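PDB 3CPK: uncharacterized protein Q7W7N7_BORPA from Bordetella parapertussis 12822, which is of unknown function but belongs to the DUF498/DUF598 family as an Xcc1710-like domain protein with a mixed beta sheet packed by helices. Local coordinates for residues E119-D122 with T123-A127; R128-N131 with I132-E136. All blocks are in the same frame, centred on the assembly; numbering follows the deposited sequence.

Contact 1: E119-D122 with T123-A127; sequences EAMD and TQAAA
Met-121, a selenomethionine, and Asp-122 pack against the first turn of helix 123-135, where strand 117-121 turns straight into the helix. It is the start of a beta-alpha-beta crossover, with Asp-122 as N-cap of the helix. The axes of strand piece 119-121 and helix turn 123-127 lie 134° apart in direction.

In the tight part, Met-121 packs against Ala-125 and Ala-126. With chi1 at 52°, CG of Met-121 sits between its backbone N and carbonyl carbon, and this carries the chain down onto the helix. Its CG comes to 3.9 Å from CB of Ala-126. SE of Met-121 lies alongside the backbone, 3.7 Å from N of Ala-126 and 3.9 Å from CB of Ala-125. On the inner side, Ala-126 and Thr-123 also touch Leu-144 of strand 140-144. OG1 of Thr-123 is hydrogen-bonded to the carbonyl O of Leu-145, so this buried hydroxyl is satisfied.

The Asp-122 and Gln-124 side is looser and only partly buried. Both carboxylate oxygens of Asp-122 come close to CB of Ala-125, OD1 at 3.6 Å. Gln-124 bends at chi2 and touches Tyr-17 of strand 14-18.

The backbone O of Asp-122 starts the helical bonding. It accepts from N of Ala-126 at 3.1 Å, in the carbonyl plane, and weakly from N of Ala-125. The capping bond proper is also weak: N of Ala-125 reaches OD2 of Asp-122 at 3.4 Å, with an N-H...O angle of 141°.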
# COMPACT_ATOMS: atom_id res chain seq x y z
N GLU A 119 7.49 -3.65 2.95
CA GLU A 119 8.14 -2.54 3.60
C GLU A 119 7.11 -1.63 4.25
O GLU A 119 6.24 -1.08 3.58
CB GLU A 119 8.93 -1.74 2.56
CG GLU A 119 9.82 -2.61 1.71
CD GLU A 119 10.66 -1.81 0.73
OE1 GLU A 119 10.99 -0.65 1.06
OE2 GLU A 119 11.01 -2.35 -0.34
N ALA A 120 7.22 -1.48 5.57
CA ALA A 120 6.30 -0.62 6.30
C ALA A 120 7.00 0.70 6.54
O ALA A 120 8.20 0.74 6.75
CB ALA A 120 5.93 -1.26 7.62
N MSE A 121 6.26 1.80 6.47
CA MSE A 121 6.82 3.12 6.70
C MSE A 121 5.65 4.04 6.90
O MSE A 121 4.51 3.65 6.65
CB MSE A 121 7.65 3.56 5.48
CG MSE A 121 6.91 3.47 4.15
SE MSE A 121 8.05 3.80 2.60
CE MSE A 121 8.84 2.02 2.46
N ASP A 122 5.90 5.26 7.37
CA ASP A 122 4.81 6.20 7.57
C ASP A 122 4.12 6.34 6.22
O ASP A 122 4.74 6.17 5.17
CB ASP A 122 5.34 7.55 8.06
CG ASP A 122 6.33 8.16 7.11
OD1 ASP A 122 7.48 7.67 7.06
OD2 ASP A 122 5.96 9.13 6.41
N THR A 123 2.83 6.65 6.26
CA THR A 123 2.01 6.78 5.07
C THR A 123 2.42 7.76 3.98
O THR A 123 2.35 7.41 2.80
CB THR A 123 0.55 7.04 5.47
OG1 THR A 123 0.03 5.87 6.11
CG2 THR A 123 -0.31 7.35 4.26
N GLN A 124 2.86 8.97 4.32
CA GLN A 124 3.25 9.91 3.27
C GLN A 124 4.44 9.37 2.46
O GLN A 124 4.58 9.65 1.27
CB GLN A 124 3.60 11.30 3.84
CG GLN A 124 2.65 11.84 4.93
CD GLN A 124 1.19 11.98 4.50
OE1 GLN A 124 0.87 12.70 3.56
NE2 GLN A 124 0.30 11.31 5.22
N ALA A 125 5.30 8.59 3.11
CA ALA A 125 6.45 8.00 2.44
C ALA A 125 6.04 6.79 1.60
O ALA A 125 6.52 6.60 0.48
CB ALA A 125 7.50 7.59 3.46
N ALA A 126 5.13 5.98 2.14
CA ALA A 126 4.64 4.82 1.41
C ALA A 126 4.06 5.28 0.06
O ALA A 126 4.41 4.76 -0.99
CB ALA A 126 3.57 4.10 2.23
N ALA A 127 3.20 6.28 0.13
CA ALA A 127 2.54 6.85 -1.04
C ALA A 127 3.55 7.34 -2.07
O ALA A 127 3.45 7.06 -3.26
CB ALA A 127 1.64 8.01 -0.60

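Contact 2: R128-N131 with I132-E136; sequences RTYN and ILMAE
Asn-131 O accepts from N of Ala-135 at 2.7 Å, and Tyr-130 O accepts from N of Met-134 at 2.9 Å. These are i to i+4 bonds of an alpha helix, in the last turns of helix 123-135. N of Leu-133 gives a nearly straight bond to O of Thr-129, with an N-H...O angle of 175°. The bond from N of Ile-132 to O of Arg-128 is weak.

The main side-chain contact joins Tyr-130 and Met-134, a selenomethionine. CB of Met-134 lies over one face of the Tyr-130 ring, 4.1 Å above its plane and offset toward the rim. CG of Met-134, anti to its backbone N (chi1 -175°), reaches the phenol end and comes to 3.8 Å from OH of Tyr-130. The Met-134 chain then bends at chi2 and chi3. The tyrosine CG is also anti to its N, with chi1 at 162°. The two side chains cross at a slant. The Tyr-130 hydroxyl is hydrogen-bonded to the carbonyl O of Asn-12, and its ring meets Phe-35 edge-to-face.

Further round the helix, CG of Leu-133 packs 3.3 Å from O of Thr-129. Leu-133 and Thr-129 both touch Leu-93 of strand 91-95. On the exposed side, CG1 of Ile-132 lies 3.5 Å from O of Arg-128.

The contact is consistent with an amphipathic helix: Tyr-130 is buried on the sheet side, while Arg-128 and Ile-132 are exposed. Tyr-130 turns its ring to the sheet while its hydroxyl keeps a polar partner in the N-terminal segment.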
# COMPACT_ATOMS: atom_id res chain seq x y z
N ARG A 128 4.53 8.09 -1.58
CA ARG A 128 5.60 8.64 -2.38
C ARG A 128 6.52 7.54 -2.92
O ARG A 128 7.02 7.61 -4.04
CB ARG A 128 6.36 9.63 -1.52
CG ARG A 128 7.67 10.13 -2.06
CD ARG A 128 8.38 10.83 -0.92
NE ARG A 128 7.42 11.66 -0.18
CZ ARG A 128 7.34 11.73 1.14
NH1 ARG A 128 8.16 11.01 1.91
NH2 ARG A 128 6.42 12.51 1.71
N THR A 129 6.76 6.51 -2.11
CA THR A 129 7.61 5.43 -2.58
C THR A 129 6.87 4.61 -3.63
O THR A 129 7.48 4.00 -4.51
CB THR A 129 8.06 4.51 -1.41
OG1 THR A 129 8.82 5.27 -0.46
CG2 THR A 129 8.93 3.41 -1.92
N TYR A 130 5.55 4.60 -3.54
CA TYR A 130 4.72 3.88 -4.50
C TYR A 130 4.80 4.54 -5.88
O TYR A 130 4.97 3.86 -6.89
CB TYR A 130 3.25 3.86 -4.06
CG TYR A 130 2.31 3.53 -5.19
CD1 TYR A 130 2.01 2.21 -5.51
CD2 TYR A 130 1.80 4.54 -6.00
CE1 TYR A 130 1.22 1.91 -6.62
CE2 TYR A 130 1.02 4.25 -7.10
CZ TYR A 130 0.73 2.94 -7.41
OH TYR A 130 -0.01 2.66 -8.53
N ASN A 131 4.65 5.86 -5.90
CA ASN A 131 4.71 6.60 -7.16
C ASN A 131 6.02 6.29 -7.87
O ASN A 131 6.04 6.08 -9.08
CB ASN A 131 4.62 8.11 -6.92
CG ASN A 131 3.18 8.61 -6.72
OD1 ASN A 131 2.97 9.76 -6.32
ND2 ASN A 131 2.20 7.75 -7.00
N ILE A 132 7.10 6.25 -7.11
CA ILE A 132 8.42 5.99 -7.68
C ILE A 132 8.57 4.58 -8.22
O ILE A 132 8.93 4.40 -9.38
CB ILE A 132 9.54 6.28 -6.65
CG1 ILE A 132 9.59 7.78 -6.38
CG2 ILE A 132 10.90 5.82 -7.19
CD1 ILE A 132 10.53 8.18 -5.27
N LEU A 133 8.28 3.58 -7.40
CA LEU A 133 8.39 2.20 -7.86
C LEU A 133 7.49 1.98 -9.07
O LEU A 133 7.77 1.16 -9.94
CB LEU A 133 7.98 1.23 -6.75
CG LEU A 133 8.87 1.20 -5.52
CD1 LEU A 133 8.51 -0.01 -4.68
CD2 LEU A 133 10.32 1.13 -5.93
N MSE A 134 6.40 2.74 -9.11
CA MSE A 134 5.45 2.66 -10.19
C MSE A 134 6.03 3.34 -11.42
O MSE A 134 5.98 2.80 -12.52
CB MSE A 134 4.13 3.30 -9.75
CG MSE A 134 2.99 3.20 -10.74
SE MSE A 134 3.07 4.66 -11.97
CE MSE A 134 2.24 6.03 -10.84
N ALA A 135 6.59 4.53 -11.24
CA ALA A 135 7.17 5.26 -12.36
C ALA A 135 8.28 4.48 -13.08
O ALA A 135 8.44 4.61 -14.29
CB ALA A 135 7.71 6.60 -11.89
N GLU A 136 9.05 3.68 -12.36
CA GLU A 136 10.10 2.91 -13.01
C GLU A 136 9.59 1.52 -13.40
O GLU A 136 10.37 0.59 -13.62
CB GLU A 136 11.36 2.82 -12.14
CG GLU A 136 11.17 2.51 -10.68
CD GLU A 136 12.39 2.89 -9.85
OE1 GLU A 136 12.88 4.05 -10.00
OE2 GLU A 136 12.87 2.05 -9.06

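In the fold
Contact 1 and contact 2 follow in series along the chain, with centres about 12 Å apart. They share helix 123-135: contact 1 is its start and contact 2 its last turns. They touch by packing, SE of Met-121 lying 3.5 Å from OG1 of Thr-129, which is hydrogen-bonded to O of Ala-125 one turn earlier. Contact 1 includes the end of strand 117-121, an outermost strand of the mixed five-stranded sheet. The helix connects the parallel strands 117-121 and 140-144, with 91-95 between them in the sheet: a beta-alpha-beta crossover. Its other flank meets strand 14-18 of the three-stranded sheet. The two contacts thus span a helix that bridges both sheets of this single-chain assembly.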